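Local coordinates for regulatory protein PcrH (Pseudomonas aeruginosa, PDB 2XCB), which acts as a type III secretion chaperone, binding the chaperone-binding region of the translocator protein PopD through a tetratricopeptide-repeat-like helical fold, at residues A[56-61]-A[72-77]; A[67-72]-A[97-102]; A[88-93]-A[107-112]. One frame throughout, in Å; residues are numbered along the deposited sequence.

Interaction 1: residues A[56-61]-A[72-77]; sequences LGLGAC and LQSYSY
The ring of Tyr75 lies along the backbone of helix 56-61 and is met chiefly by main-chain atoms. Close to its plane, the carbonyl O of Leu56 stands at the edge, 4.0 Å from Tyr75 CE1. Gly59 CA comes in at a slant, 3.5 Å from the same CE1, and the peptide link from Gly59 to Ala60 runs on past CZ and OH. Tyr75 CG is turned anti to its carbonyl carbon (chi1 -70°), a setting that lays the ring across Gly59 although the side chain does not set out toward the partner helix. The hydroxyl ends 3.3 Å from Ala60 N, at an angle too poor for a bond; its hydrogen bond goes instead to Gln63 OE1, one turn further along the helix. Leu56 crosses the ring with one methyl, CD1, 4.0 Å from Tyr75 CE1.

Ser74 fills the other half of the interface. Its OG, turned anti to the backbone N, is hydrogen-bonded to the carbonyl O of Phe55, a link between the two helices. Ser74 OG also lies 3.5 Å from Leu58 CB. Having no side chain, Gly59 lets the chains come together, its CA 5.1 Å from Ser74 CA, while the local axes of the two segments, nearly antiparallel at 157°, approach to 7.9 Å. Close antiparallel helix pairs with small residues at the crossing are a feature of tetratricopeptide-repeat folds, and Gly59 is consistent with that.

The contact is buried near the middle of the chain. Helix 34-47 covers Leu58, helix 15-30 reaches Ala60 through Tyr29, and helix 87-98 packs His91 and Cys95 on Tyr75. Leu56, Ala60 and Tyr75 also touch apolar side chains of the bound PopD peptide, which makes this helical pair part of the peptide-binding groove.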
loop_
_atom_site.group_PDB
_atom_site.type_symbol
_atom_site.label_atom_id
_atom_site.label_comp_id
_atom_site.label_asym_id
_atom_site.label_seq_id
_atom_site.Cartn_x
_atom_site.Cartn_y
_atom_site.Cartn_z
ATOM N N LEU A 56 4.764 -15.383 -3.122
ATOM C CA LEU A 56 5.944 -15.677 -2.261
ATOM C C LEU A 56 5.835 -14.829 -1.042
ATOM O O LEU A 56 5.941 -15.315 0.083
ATOM C CB LEU A 56 7.298 -15.412 -3.011
ATOM C CG LEU A 56 8.480 -15.972 -2.159
ATOM C CD1 LEU A 56 8.303 -17.494 -1.924
ATOM C CD2 LEU A 56 9.820 -15.650 -2.783
ATOM N N GLY A 57 5.635 -13.520 -1.234
ATOM C CA GLY A 57 5.456 -12.592 -0.073
ATOM C C GLY A 57 4.272 -12.970 0.861
ATOM O O GLY A 57 4.437 -13.096 2.113
ATOM N N LEU A 58 3.120 -13.215 0.251
ATOM C CA LEU A 58 1.918 -13.565 1.028
ATOM C C LEU A 58 2.244 -14.869 1.776
ATOM O O LEU A 58 1.959 -15.021 3.003
ATOM C CB LEU A 58 0.743 -13.722 0.051
ATOM C CG LEU A 58 -0.636 -14.131 0.624
ATOM C CD1 LEU A 58 -1.020 -13.175 1.733
ATOM C CD2 LEU A 58 -1.825 -14.324 -0.399
ATOM N N GLY A 59 2.705 -15.886 1.028
ATOM C CA GLY A 59 3.120 -17.197 1.698
ATOM C C GLY A 59 4.056 -17.041 2.862
ATOM O O GLY A 59 3.808 -17.589 3.898
ATOM N N ALA A 60 5.130 -16.247 2.704
ATOM C CA ALA A 60 6.129 -16.090 3.712
ATOM C C ALA A 60 5.511 -15.452 4.976
ATOM O O ALA A 60 5.841 -15.839 6.125
ATOM C CB ALA A 60 7.244 -15.231 3.136
ATOM N N CYS A 61 4.590 -14.480 4.781
ATOM C CA CYS A 61 3.929 -13.836 5.913
ATOM C C CYS A 61 3.085 -14.775 6.714
ATOM O O CYS A 61 3.161 -14.770 7.922
ATOM C CB CYS A 61 3.031 -12.652 5.463
ATOM S SG CYS A 61 3.961 -11.339 4.865
ATOM N N LEU A 72 0.414 -22.656 2.428
ATOM C CA LEU A 72 0.540 -23.618 1.346
ATOM C C LEU A 72 -0.287 -23.149 0.093
ATOM O O LEU A 72 0.194 -23.317 -0.992
ATOM C CB LEU A 72 0.060 -25.014 1.782
ATOM C CG LEU A 72 0.977 -25.821 2.705
ATOM C CD1 LEU A 72 0.181 -27.000 3.264
ATOM C CD2 LEU A 72 2.083 -26.364 1.843
ATOM N N GLN A 73 -1.518 -22.663 0.286
ATOM C CA GLN A 73 -2.346 -22.178 -0.860
ATOM C C GLN A 73 -1.610 -21.111 -1.683
ATOM O O GLN A 73 -1.617 -21.151 -2.906
ATOM C CB GLN A 73 -3.676 -21.632 -0.395
ATOM C CG GLN A 73 -4.435 -22.736 0.346
ATOM C CD GLN A 73 -5.781 -22.302 0.835
ATOM O OE1 GLN A 73 -5.918 -21.478 1.741
ATOM N NE2 GLN A 73 -6.810 -22.839 0.201
ATOM N N SER A 74 -0.936 -20.200 -0.998
ATOM C CA SER A 74 -0.216 -19.122 -1.719
ATOM C C SER A 74 1.042 -19.600 -2.482
ATOM O O SER A 74 1.358 -19.181 -3.648
ATOM C CB SER A 74 0.146 -18.038 -0.696
ATOM O OG SER A 74 0.523 -16.861 -1.417
ATOM N N TYR A 75 1.810 -20.446 -1.788
ATOM C CA TYR A 75 2.946 -21.110 -2.371
ATOM C C TYR A 75 2.514 -21.988 -3.523
ATOM O O TYR A 75 3.162 -22.029 -4.543
ATOM C CB TYR A 75 3.630 -21.977 -1.297
ATOM C CG TYR A 75 4.349 -21.199 -0.201
ATOM C CD1 TYR A 75 4.946 -19.971 -0.464
ATOM C CD2 TYR A 75 4.597 -21.801 1.070
ATOM C CE1 TYR A 75 5.636 -19.266 0.509
ATOM C CE2 TYR A 75 5.276 -21.119 2.056
ATOM C CZ TYR A 75 5.834 -19.860 1.756
ATOM O OH TYR A 75 6.516 -19.207 2.744
ATOM N N SER A 76 1.381 -22.703 -3.395
ATOM C CA SER A 76 0.969 -23.557 -4.477
ATOM C C SER A 76 0.656 -22.758 -5.748
ATOM O O SER A 76 1.050 -23.131 -6.881
ATOM C CB SER A 76 -0.266 -24.340 -4.071
ATOM O OG SER A 76 -0.417 -25.279 -5.080
ATOM N N TYR A 77 -0.056 -21.643 -5.567
ATOM C CA TYR A 77 -0.340 -20.785 -6.746
ATOM C C TYR A 77 0.945 -20.138 -7.300
ATOM O O TYR A 77 1.239 -20.166 -8.504
ATOM C CB TYR A 77 -1.430 -19.765 -6.436
ATOM C CG TYR A 77 -1.785 -18.964 -7.658
ATOM C CD1 TYR A 77 -2.700 -19.431 -8.594
ATOM C CD2 TYR A 77 -1.198 -17.711 -7.888
ATOM C CE1 TYR A 77 -3.058 -18.661 -9.770
ATOM C CE2 TYR A 77 -1.542 -16.948 -9.077
ATOM C CZ TYR A 77 -2.471 -17.430 -9.982
ATOM O OH TYR A 77 -2.756 -16.688 -11.138
#

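Interaction 2: residues A[67-72]-A[97-102]; sequences LYEQAL and LQLGDL
Tyr68 and Gln98 meet through a CH-pi contact. Gln98 CB sits over one face of the Tyr68 ring, 3.9 Å from its centroid and 14° off the normal. Beyond CB, in one of two modelled conformers, the glutamine chain bends at chi2 (-47°) and leads its amide away from the ring; the aliphatic base of the residue does the touching.

Apolar contacts gather round the forked end of Leu99, the first residue beyond helix 87-98. Its CD1 branch is turned to Tyr68, obliquely to the ring, though the exact placing of this methyl is doubtful. The other branch, CD2, meets Leu72 CD1 tip to tip at 3.8 Å. An approach of CD2 to the carboxylate end of Glu69 belongs to one of two modelled conformers of the glutamate and is likewise doubtful.

Main-chain bonds shape the turn that presents Leu99. Gly100, with phi at 82°, closes the helix in a Schellman motif, its N bonded to Leu97 O at 2.8 Å. Asp101 then N-caps the following helix, OD1 accepting from Gly104 N.

The chemistry is that of carbon on carbon and carbon on ring, with neither a salt bridge nor a polar bond between the segments. Such a contact at the surface joins the start of helix 68-81 to the 98-101 turn mainly by apolar packing and one CH-pi contact.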
loop_
_atom_site.group_PDB
_atom_site.type_symbol
_atom_site.label_atom_id
_atom_site.label_comp_id
_atom_site.label_asym_id
_atom_site.label_seq_id
_atom_site.Cartn_x
_atom_site.Cartn_y
_atom_site.Cartn_z
ATOM N N LEU A 67 0.307 -19.736 9.995
ATOM C CA LEU A 67 -0.860 -20.114 9.236
ATOM C C LEU A 67 -0.430 -21.048 8.093
ATOM O O LEU A 67 -0.513 -20.662 6.937
ATOM C CB LEU A 67 -1.535 -18.858 8.611
ATOM C CG LEU A 67 -2.054 -17.922 9.692
ATOM C CD1 LEU A 67 -2.587 -16.636 9.031
ATOM C CD2 LEU A 67 -3.176 -18.649 10.539
ATOM N N TYR A 68 -0.013 -22.284 8.398
ATOM C CA TYR A 68 0.615 -23.112 7.380
ATOM C C TYR A 68 -0.271 -23.535 6.210
ATOM O O TYR A 68 0.189 -23.595 5.101
ATOM C CB TYR A 68 1.265 -24.343 8.049
ATOM C CG TYR A 68 2.168 -23.959 9.159
ATOM C CD1 TYR A 68 3.379 -23.370 8.875
ATOM C CD2 TYR A 68 1.791 -24.135 10.517
ATOM C CE1 TYR A 68 4.226 -22.995 9.870
ATOM C CE2 TYR A 68 2.635 -23.751 11.543
ATOM C CZ TYR A 68 3.868 -23.198 11.187
ATOM O OH TYR A 68 4.739 -22.809 12.109
ATOM N N GLU A 69 -1.524 -23.875 6.474
ATOM C CA GLU A 69 -2.422 -24.281 5.398
ATOM C C GLU A 69 -2.657 -23.095 4.418
ATOM O O GLU A 69 -2.629 -23.277 3.180
ATOM C CB GLU A 69 -3.742 -24.786 5.969
ATOM C CG GLU A 69 -3.595 -25.972 6.883
ATOM C CD GLU A 69 -3.624 -27.301 6.148
ATOM O OE1 GLU A 69 -3.430 -27.336 4.899
ATOM O OE2 GLU A 69 -3.834 -28.324 6.853
ATOM N N GLN A 70 -2.847 -21.885 4.944
ATOM C CA GLN A 70 -3.013 -20.712 4.039
ATOM C C GLN A 70 -1.712 -20.369 3.321
ATOM O O GLN A 70 -1.749 -19.960 2.142
ATOM C CB GLN A 70 -3.493 -19.496 4.802
ATOM C CG GLN A 70 -4.867 -19.718 5.411
ATOM C CD GLN A 70 -5.391 -18.407 6.020
ATOM O OE1 GLN A 70 -5.200 -17.356 5.442
ATOM N NE2 GLN A 70 -6.013 -18.473 7.170
ATOM N N ALA A 71 -0.567 -20.604 3.987
ATOM C CA ALA A 71 0.759 -20.426 3.349
ATOM C C ALA A 71 0.882 -21.411 2.216
ATOM O O ALA A 71 1.252 -21.037 1.104
ATOM C CB ALA A 71 1.951 -20.599 4.372
ATOM N N LEU A 72 0.414 -22.656 2.428
ATOM C CA LEU A 72 0.540 -23.618 1.346
ATOM C C LEU A 72 -0.287 -23.149 0.093
ATOM O O LEU A 72 0.194 -23.317 -0.992
ATOM C CB LEU A 72 0.060 -25.014 1.782
ATOM C CG LEU A 72 0.977 -25.821 2.705
ATOM C CD1 LEU A 72 0.181 -27.000 3.264
ATOM C CD2 LEU A 72 2.083 -26.364 1.843
ATOM N N LEU A 97 5.914 -29.991 6.921
ATOM C CA LEU A 97 6.630 -30.578 8.065
ATOM C C LEU A 97 5.991 -30.119 9.360
ATOM O O LEU A 97 5.601 -30.942 10.216
ATOM C CB LEU A 97 8.101 -30.123 8.000
ATOM C CG LEU A 97 9.244 -31.086 7.730
ATOM C CD1 LEU A 97 10.545 -30.515 8.404
ATOM C CD2 LEU A 97 8.921 -32.489 8.312
ATOM N N GLN A 98 5.745 -28.815 9.477
ATOM C CA GLN A 98 5.085 -28.305 10.696
ATOM C C GLN A 98 3.658 -28.833 10.829
ATOM O O GLN A 98 3.128 -28.967 11.957
ATOM C CB GLN A 98 5.201 -26.769 10.849
ATOM C CG GLN A 98 6.647 -26.259 10.988
ATOM C CD GLN A 98 7.532 -27.048 12.013
ATOM O OE1 GLN A 98 7.257 -27.046 13.221
ATOM N NE2 GLN A 98 8.600 -27.720 11.506
ATOM N N LEU A 99 3.066 -29.264 9.727
ATOM C CA LEU A 99 1.731 -29.896 9.813
ATOM C C LEU A 99 1.814 -31.381 10.056
ATOM O O LEU A 99 0.783 -32.038 10.197
ATOM C CB LEU A 99 0.856 -29.633 8.532
ATOM C CG LEU A 99 0.004 -28.335 8.410
ATOM C CD1 LEU A 99 0.726 -27.317 9.089
ATOM C CD2 LEU A 99 -0.245 -27.904 6.913
ATOM N N GLY A 100 3.000 -31.936 10.134
ATOM C CA GLY A 100 3.101 -33.374 10.420
ATOM C C GLY A 100 2.899 -34.220 9.165
ATOM O O GLY A 100 2.556 -35.431 9.237
ATOM N N ASP A 101 3.094 -33.606 8.004
ATOM C CA ASP A 101 2.825 -34.317 6.754
ATOM C C ASP A 101 4.149 -34.617 6.126
ATOM O O ASP A 101 4.642 -33.835 5.354
ATOM C CB ASP A 101 1.924 -33.479 5.801
ATOM C CG ASP A 101 1.659 -34.152 4.443
ATOM O OD1 ASP A 101 2.236 -35.222 4.038
ATOM O OD2 ASP A 101 0.853 -33.551 3.723
ATOM N N LEU A 102 4.682 -35.798 6.382
ATOM C CA LEU A 102 6.037 -36.118 5.914
ATOM C C LEU A 102 6.206 -36.337 4.425
ATOM O O LEU A 102 7.267 -36.056 3.848
ATOM C CB LEU A 102 6.592 -37.372 6.680
ATOM C CG LEU A 102 6.816 -37.188 8.171
ATOM C CD1 LEU A 102 7.524 -38.419 8.769
ATOM C CD2 LEU A 102 7.666 -35.972 8.430
#

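Interaction 3: residues A[88-93]-A[107-112]; sequences FPFHAA and SGFYSA
Pro89 and Gly108 mark the tight centre of an antiparallel helix pair, in which helix 87-98 packs on helix 102-117 in the C-terminal half of the superhelix. The local axes approach to 7.3 Å at 155°, and the CA atoms of Pro89 and Gly108 are only 4.5 Å apart. With glycine at this point, backbone meets backbone: Gly108 CA makes a CA-H...O contact with Pro89 O, 3.6 Å away, and Pro89 CB rests 3.3 Å from Gly108 O.

On one flank the interface is aromatic. Ala93 points its methyl almost straight at the middle of the Phe109 ring, CB being 3.4 Å from the centroid and 6° off the normal, a close CH-pi contact. Phe109 in turn directs its edge to a face of Phe90 in an offset edge-to-face pair, with centroids 5.5 Å apart and planes at 66°. With CG anti to the backbone N, the Phe90 ring lies alongside the partner helix, where Phe109 meets it. Ala112 CB lies at the edge of that ring and packs on Phe90 CB at 3.6 Å.

Helix 123-140 closes over the aromatic pair, with Leu125 on Phe90, and Met132 and Val136 on Phe109. Away from this interface, His91 bonds through NE2 to an acidic side chain of the PopD peptide.

Apolar side chains, the edge-to-face pair and the CH-pi contact hold the helices together, with carbonyl oxygens met by C-H groups. The close approach is consistent with Gly108 packing its bare backbone against Ala93 CB and Pro89 O, and with the small Ala93 and Ala112 beside Phe109 and Phe90.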
loop_
_atom_site.group_PDB
_atom_site.type_symbol
_atom_site.label_atom_id
_atom_site.label_comp_id
_atom_site.label_asym_id
_atom_site.label_seq_id
_atom_site.Cartn_x
_atom_site.Cartn_y
_atom_site.Cartn_z
ATOM N N PHE A 88 9.283 -21.815 -3.657
ATOM C CA PHE A 88 7.934 -22.292 -3.444
ATOM C C PHE A 88 7.929 -23.690 -2.853
ATOM O O PHE A 88 7.364 -23.875 -1.799
ATOM C CB PHE A 88 7.137 -22.187 -4.748
ATOM C CG PHE A 88 6.819 -20.717 -5.148
ATOM C CD1 PHE A 88 6.054 -19.897 -4.293
ATOM C CD2 PHE A 88 7.384 -20.157 -6.311
ATOM C CE1 PHE A 88 5.710 -18.560 -4.647
ATOM C CE2 PHE A 88 7.115 -18.824 -6.691
ATOM C CZ PHE A 88 6.254 -18.002 -5.839
ATOM N N PRO A 89 8.520 -24.704 -3.543
ATOM C CA PRO A 89 8.336 -26.062 -2.930
ATOM C C PRO A 89 9.162 -26.201 -1.660
ATOM O O PRO A 89 8.799 -26.871 -0.759
ATOM C CB PRO A 89 8.899 -27.006 -4.025
ATOM C CG PRO A 89 9.604 -26.133 -5.020
ATOM C CD PRO A 89 8.840 -24.815 -4.974
ATOM N N PHE A 90 10.248 -25.459 -1.574
ATOM C CA PHE A 90 11.053 -25.506 -0.370
ATOM C C PHE A 90 10.255 -24.993 0.852
ATOM O O PHE A 90 10.109 -25.757 1.860
ATOM C CB PHE A 90 12.384 -24.680 -0.548
ATOM C CG PHE A 90 13.302 -24.721 0.685
ATOM C CD1 PHE A 90 14.178 -25.795 0.894
ATOM C CD2 PHE A 90 13.250 -23.686 1.675
ATOM C CE1 PHE A 90 15.028 -25.864 2.041
ATOM C CE2 PHE A 90 14.029 -23.753 2.823
ATOM C CZ PHE A 90 14.937 -24.882 3.012
ATOM N N HIS A 91 9.702 -23.756 0.788
ATOM C CA HIS A 91 8.992 -23.269 1.943
ATOM C C HIS A 91 7.684 -24.010 2.155
ATOM O O HIS A 91 7.257 -24.124 3.286
ATOM C CB HIS A 91 8.765 -21.765 1.888
ATOM C CG HIS A 91 10.103 -21.037 1.937
ATOM N ND1 HIS A 91 10.941 -21.191 3.018
ATOM C CD2 HIS A 91 10.818 -20.379 0.991
ATOM C CE1 HIS A 91 12.102 -20.549 2.781
ATOM N NE2 HIS A 91 12.045 -20.046 1.551
ATOM N N ALA A 92 7.096 -24.505 1.075
ATOM C CA ALA A 92 5.901 -25.358 1.200
ATOM C C ALA A 92 6.258 -26.638 2.013
ATOM O O ALA A 92 5.437 -27.168 2.782
ATOM C CB ALA A 92 5.387 -25.777 -0.159
ATOM N N ALA A 93 7.429 -27.178 1.717
ATOM C CA ALA A 93 7.878 -28.390 2.418
ATOM C C ALA A 93 8.025 -28.094 3.916
ATOM O O ALA A 93 7.645 -28.905 4.750
ATOM C CB ALA A 93 9.192 -28.854 1.792
ATOM N N SER A 107 8.273 -34.537 -0.833
ATOM C CA SER A 107 8.012 -34.093 -2.225
ATOM C C SER A 107 8.558 -32.680 -2.442
ATOM O O SER A 107 9.303 -32.424 -3.417
ATOM C CB SER A 107 6.506 -34.056 -2.506
ATOM O OG SER A 107 5.904 -35.275 -2.191
ATOM N N GLY A 108 8.242 -31.760 -1.502
ATOM C CA GLY A 108 8.630 -30.325 -1.684
ATOM C C GLY A 108 10.141 -30.147 -1.703
ATOM O O GLY A 108 10.682 -29.374 -2.539
ATOM N N PHE A 109 10.811 -30.794 -0.744
ATOM C CA PHE A 109 12.296 -30.631 -0.602
ATOM C C PHE A 109 12.972 -31.299 -1.817
ATOM O O PHE A 109 13.945 -30.796 -2.330
ATOM C CB PHE A 109 12.822 -31.267 0.700
ATOM C CG PHE A 109 12.483 -30.475 1.955
ATOM C CD1 PHE A 109 12.715 -29.108 2.014
ATOM C CD2 PHE A 109 11.921 -31.109 3.056
ATOM C CE1 PHE A 109 12.379 -28.342 3.169
ATOM C CE2 PHE A 109 11.630 -30.378 4.221
ATOM C CZ PHE A 109 11.845 -28.977 4.262
ATOM N N TYR A 110 12.446 -32.430 -2.270
ATOM C CA TYR A 110 12.886 -33.074 -3.542
ATOM C C TYR A 110 12.789 -32.135 -4.782
ATOM O O TYR A 110 13.819 -31.854 -5.491
ATOM C CB TYR A 110 12.038 -34.336 -3.711
ATOM C CG TYR A 110 12.439 -35.240 -4.898
ATOM C CD1 TYR A 110 13.551 -36.136 -4.803
ATOM C CD2 TYR A 110 11.693 -35.201 -6.078
ATOM C CE1 TYR A 110 13.917 -36.989 -5.895
ATOM C CE2 TYR A 110 12.042 -36.036 -7.202
ATOM C CZ TYR A 110 13.128 -36.937 -7.079
ATOM O OH TYR A 110 13.426 -37.714 -8.180
ATOM N N SER A 111 11.584 -31.570 -5.005
ATOM C CA SER A 111 11.386 -30.582 -6.090
ATOM C C SER A 111 12.296 -29.386 -5.914
ATOM O O SER A 111 12.913 -28.951 -6.878
ATOM C CB SER A 111 9.941 -30.109 -6.161
ATOM O OG SER A 111 9.111 -31.192 -6.521
ATOM N N ALA A 112 12.383 -28.868 -4.682
ATOM C CA ALA A 112 13.231 -27.682 -4.425
ATOM C C ALA A 112 14.673 -27.978 -4.753
ATOM O O ALA A 112 15.404 -27.115 -5.294
ATOM C CB ALA A 112 13.083 -27.208 -2.941
#

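In the fold
The three contacts form a cluster with centres about 11 to 12 Å apart, and they show how a repeat-type superhelix is built by passing the chain from each helix to the next. Interaction 1 joins helices 52-64 and 68-81, interaction 2 ties helix 68-81 to the end of helix 87-98, and interaction 3 carries helix 87-98 on to helix 102-117. Along the chain, interaction 1 closes before interaction 3 opens, whereas the segments of interaction 2 alternate with those of both others, and it shares Leu72 with the first. Tyr75 CZ lies 3.5 Å from His91 CB, linking interactions 1 and 3 where both residues also meet the PopD peptide.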